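Long-range contact in transcriptional repressor of the blcABC operon (Agrobacterium tumefaciens, PDB 3MQ0), which probably binds DNA as a transcription factor of the IclR family and represses the blcABC operon: residues 102-113 against 260-268. Sequence-based numbering, arbitrary orientation.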
loop_
_atom_site.group_PDB
_atom_site.type_symbol
_atom_site.label_atom_id
_atom_site.label_comp_id
_atom_site.label_asym_id
_atom_site.label_seq_id
_atom_site.Cartn_x
_atom_site.Cartn_y
_atom_site.Cartn_z
ATOM N N ILE B 102 -13.632 -9.722 -0.109
ATOM C CA ILE B 102 -13.141 -11.066 0.160
ATOM C C ILE B 102 -14.220 -12.148 -0.038
ATOM O O ILE B 102 -13.935 -13.243 -0.523
ATOM C CB ILE B 102 -12.509 -11.149 1.563
ATOM C CG1 ILE B 102 -11.849 -12.501 1.779
ATOM C CG2 ILE B 102 -13.537 -10.859 2.647
ATOM C CD1 ILE B 102 -11.232 -12.635 3.143
ATOM N N VAL B 103 -15.463 -11.838 0.310
ATOM C CA VAL B 103 -16.508 -12.836 0.193
ATOM C C VAL B 103 -16.764 -13.208 -1.266
ATOM O O VAL B 103 -16.906 -14.383 -1.591
ATOM C CB VAL B 103 -17.811 -12.361 0.859
ATOM C CG1 VAL B 103 -18.946 -13.346 0.586
ATOM C CG2 VAL B 103 -17.583 -12.174 2.354
ATOM N N SER B 104 -16.839 -12.222 -2.157
ATOM C CA SER B 104 -17.068 -12.551 -3.564
ATOM C C SER B 104 -15.834 -13.248 -4.174
ATOM O O SER B 104 -15.972 -14.139 -4.999
ATOM C CB SER B 104 -17.466 -11.315 -4.382
ATOM O OG SER B 104 -16.448 -10.333 -4.357
ATOM N N THR B 105 -14.639 -12.846 -3.751
ATOM C CA THR B 105 -13.407 -13.503 -4.189
ATOM C C THR B 105 -13.407 -14.981 -3.775
ATOM O O THR B 105 -13.108 -15.871 -4.568
ATOM C CB THR B 105 -12.171 -12.792 -3.589
ATOM O OG1 THR B 105 -12.142 -11.434 -4.054
ATOM C CG2 THR B 105 -10.879 -13.498 -3.987
ATOM N N PHE B 106 -13.758 -15.218 -2.520
ATOM C CA PHE B 106 -13.934 -16.566 -1.965
ATOM C C PHE B 106 -14.939 -17.380 -2.795
ATOM O O PHE B 106 -14.625 -18.474 -3.242
ATOM C CB PHE B 106 -14.377 -16.403 -0.507
ATOM C CG PHE B 106 -14.991 -17.633 0.128
ATOM C CD1 PHE B 106 -14.191 -18.649 0.638
ATOM C CD2 PHE B 106 -16.363 -17.721 0.296
ATOM C CE1 PHE B 106 -14.761 -19.763 1.272
ATOM C CE2 PHE B 106 -16.941 -18.828 0.916
ATOM C CZ PHE B 106 -16.131 -19.848 1.406
ATOM N N ASN B 107 -16.133 -16.835 -3.027
ATOM C CA ASN B 107 -17.175 -17.569 -3.751
ATOM C C ASN B 107 -16.683 -18.024 -5.113
ATOM O O ASN B 107 -16.862 -19.182 -5.498
ATOM C CB ASN B 107 -18.435 -16.717 -3.950
ATOM C CG ASN B 107 -19.202 -16.476 -2.664
ATOM O OD1 ASN B 107 -19.127 -17.255 -1.732
ATOM N ND2 ASN B 107 -19.972 -15.391 -2.630
ATOM N N ASP B 108 -16.072 -17.097 -5.846
ATOM C CA ASP B 108 -15.574 -17.373 -7.192
ATOM C C ASP B 108 -14.429 -18.388 -7.216
ATOM O O ASP B 108 -14.316 -19.214 -8.129
ATOM C CB ASP B 108 -15.159 -16.067 -7.868
ATOM C CG ASP B 108 -16.355 -15.165 -8.162
ATOM O OD1 ASP B 108 -17.508 -15.642 -8.039
ATOM O OD2 ASP B 108 -16.149 -13.986 -8.519
ATOM N N HIS B 109 -13.586 -18.324 -6.203
ATOM C CA HIS B 109 -12.503 -19.276 -6.065
ATOM C C HIS B 109 -13.062 -20.687 -5.912
ATOM O O HIS B 109 -12.542 -21.634 -6.498
ATOM C CB HIS B 109 -11.656 -18.905 -4.849
ATOM C CG HIS B 109 -10.326 -19.585 -4.802
ATOM N ND1 HIS B 109 -9.329 -19.341 -5.719
ATOM C CD2 HIS B 109 -9.813 -20.482 -3.919
ATOM C CE1 HIS B 109 -8.267 -20.068 -5.419
ATOM N NE2 HIS B 109 -8.535 -20.762 -4.327
ATOM N N LEU B 110 -14.128 -20.831 -5.127
ATOM C CA LEU B 110 -14.729 -22.148 -4.932
ATOM C C LEU B 110 -15.378 -22.680 -6.209
ATOM O O LEU B 110 -15.399 -23.890 -6.451
ATOM C CB LEU B 110 -15.754 -22.120 -3.804
ATOM C CG LEU B 110 -15.173 -21.935 -2.408
ATOM C CD1 LEU B 110 -16.286 -22.043 -1.380
ATOM C CD2 LEU B 110 -14.108 -22.976 -2.168
ATOM N N ALA B 111 -15.900 -21.772 -7.020
ATOM C CA ALA B 111 -16.573 -22.155 -8.256
ATOM C C ALA B 111 -15.671 -22.909 -9.238
ATOM O O ALA B 111 -16.157 -23.478 -10.211
ATOM C CB ALA B 111 -17.177 -20.930 -8.930
ATOM N N GLN B 112 -14.365 -22.914 -9.001
ATOM C CA GLN B 112 -13.453 -23.566 -9.940
ATOM C C GLN B 112 -12.604 -24.650 -9.284
ATOM O O GLN B 112 -11.706 -25.214 -9.911
ATOM C CB GLN B 112 -12.566 -22.529 -10.621
ATOM C CG GLN B 112 -11.722 -21.733 -9.656
ATOM C CD GLN B 112 -11.335 -20.384 -10.212
ATOM O OE1 GLN B 112 -12.155 -19.692 -10.817
ATOM N NE2 GLN B 112 -10.075 -20.004 -10.017
ATOM N N ARG B 113 -12.891 -24.931 -8.018
ATOM C CA ARG B 113 -12.219 -25.999 -7.293
ATOM C C ARG B 113 -13.211 -27.113 -7.011
ATOM O O ARG B 113 -13.676 -27.271 -5.881
ATOM C CB ARG B 113 -11.646 -25.481 -5.976
ATOM C CG ARG B 113 -10.498 -24.503 -6.138
ATOM C CD ARG B 113 -9.277 -25.190 -6.720
ATOM N NE ARG B 113 -8.147 -24.275 -6.874
ATOM C CZ ARG B 113 -7.428 -23.798 -5.862
ATOM N NH1 ARG B 113 -7.729 -24.138 -4.617
ATOM N NH2 ARG B 113 -6.414 -22.976 -6.093
ATOM N N THR B 260 -4.900 -24.062 -1.284
ATOM C CA THR B 260 -6.094 -23.351 -1.745
ATOM C C THR B 260 -6.155 -21.987 -1.072
ATOM O O THR B 260 -6.408 -20.968 -1.724
ATOM C CB THR B 260 -7.388 -24.151 -1.400
ATOM O OG1 THR B 260 -7.430 -25.344 -2.193
ATOM C CG2 THR B 260 -8.648 -23.310 -1.662
ATOM N N ALA B 261 -5.910 -21.966 0.237
ATOM C CA ALA B 261 -5.907 -20.718 1.002
ATOM C C ALA B 261 -4.810 -19.769 0.525
ATOM O O ALA B 261 -5.036 -18.570 0.410
ATOM C CB ALA B 261 -5.736 -21.011 2.493
ATOM N N ASN B 262 -3.616 -20.304 0.274
ATOM C CA ASN B 262 -2.533 -19.517 -0.318
ATOM C C ASN B 262 -2.907 -18.886 -1.664
ATOM O O ASN B 262 -2.577 -17.729 -1.936
ATOM C CB ASN B 262 -1.257 -20.361 -0.439
ATOM C CG ASN B 262 -0.635 -20.661 0.919
ATOM O OD1 ASN B 262 -0.986 -20.038 1.914
ATOM N ND2 ASN B 262 0.275 -21.616 0.963
ATOM N N ALA B 263 -3.619 -19.635 -2.498
ATOM C CA ALA B 263 -4.043 -19.110 -3.801
ATOM C C ALA B 263 -5.070 -18.000 -3.615
ATOM O O ALA B 263 -5.061 -16.997 -4.328
ATOM C CB ALA B 263 -4.617 -20.220 -4.670
ATOM N N LEU B 264 -5.961 -18.168 -2.647
ATOM C CA LEU B 264 -6.928 -17.117 -2.357
ATOM C C LEU B 264 -6.238 -15.849 -1.835
ATOM O O LEU B 264 -6.593 -14.736 -2.233
ATOM C CB LEU B 264 -7.962 -17.621 -1.339
ATOM C CG LEU B 264 -9.238 -16.817 -1.111
ATOM C CD1 LEU B 264 -9.919 -16.493 -2.426
ATOM C CD2 LEU B 264 -10.186 -17.603 -0.211
ATOM N N SER B 265 -5.267 -16.023 -0.940
ATOM C CA SER B 265 -4.481 -14.901 -0.401
ATOM C C SER B 265 -3.794 -14.093 -1.505
ATOM O O SER B 265 -3.769 -12.857 -1.478
ATOM C CB SER B 265 -3.417 -15.427 0.576
ATOM O OG SER B 265 -4.053 -16.070 1.672
ATOM N N GLU B 266 -3.240 -14.799 -2.477
ATOM C CA GLU B 266 -2.603 -14.150 -3.620
ATOM C C GLU B 266 -3.587 -13.250 -4.367
ATOM O O GLU B 266 -3.250 -12.150 -4.798
ATOM C CB GLU B 266 -2.008 -15.190 -4.561
ATOM C CG GLU B 266 -1.105 -14.584 -5.615
ATOM C CD GLU B 266 -0.375 -15.632 -6.428
ATOM O OE1 GLU B 266 -1.022 -16.282 -7.279
ATOM O OE2 GLU B 266 0.844 -15.807 -6.212
ATOM N N LYS B 267 -4.826 -13.697 -4.486
ATOM C CA LYS B 267 -5.843 -12.883 -5.131
ATOM C C LYS B 267 -6.127 -11.613 -4.345
ATOM O O LYS B 267 -6.639 -10.657 -4.898
ATOM C CB LYS B 267 -7.128 -13.694 -5.320
ATOM C CG LYS B 267 -6.976 -14.817 -6.323
ATOM C CD LYS B 267 -8.285 -15.571 -6.511
ATOM C CE LYS B 267 -8.160 -16.597 -7.635
ATOM N NZ LYS B 267 -9.346 -17.503 -7.684
ATOM N N LEU B 268 -5.781 -11.608 -3.059
ATOM C CA LEU B 268 -6.053 -10.464 -2.194
ATOM C C LEU B 268 -4.837 -9.574 -1.999
ATOM O O LEU B 268 -4.883 -8.601 -1.237
ATOM C CB LEU B 268 -6.587 -10.935 -0.837
ATOM C CG LEU B 268 -7.848 -11.795 -0.873
ATOM C CD1 LEU B 268 -8.207 -12.257 0.540
ATOM C CD2 LEU B 268 -9.001 -11.023 -1.496
HETATM O O HOH W 1 -11.634 -15.714 -6.975
#
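His-109 is the knob of this contact. Its ring enters the hole formed by Thr-260, Ala-263, Leu-264 and Lys-267. CG lies anti to the backbone N (chi1 -165°), which swings the ring across to the second helix. Both ring nitrogens are used. Lys-267 runs out extended and donates from NZ to His-109 ND1 at 2.7 Å, only 6° out of the ring plane. ND1 therefore accepts, and NE2 probably carries the proton. NE2 makes a weak bond to Thr-260 O, 3.4 Å away. Leu-264 CB lies over one face of the ring, toward the rim, and Ala-263 CB approaches CE1 obliquely.

The packing is tight around this ring. Leu-264 CD1 fits between Thr-105 CG2, at 3.5 Å, and His-109 CB, at 3.8 Å. Leu-264 CD2 meets the edge of the Phe-106 ring. Farther along, Leu-268 puts CD2 near Thr-105 CG2 and CD1 against Ile-102 CG1. A type I turn from Leu-110 to Arg-113 brings the arginine back into the packed part. His-109 NE2 sits over one face of its guanidinium, toward the rim, and the guanidinium turns an edge to Thr-260 and Ala-263. Thr-260 OG1 is hydrogen-bonded to the backbone O of Glu-256.

The looser side is the Lys-267 end. There a water receives a bond from Lys-267 NZ and donates to Thr-105 O, 2.8 Å away. Gln-112 is exposed and adds little area.

The axes of the short helical segments come within 10.4 Å, and their N-to-C directions differ by 133°. They pair helix 102-110 with the C-terminal helix 247-267 on the antiparallel sheet of the GAF-like IclR effector domain. Thr-105 OG1 also bonds to Arg-84 of the second subunit. Beneath the helices, Phe-106 rests on strands 120-127 and 232-241, while Leu-264 and Leu-268 rest on Ile-225 of strand 218-226.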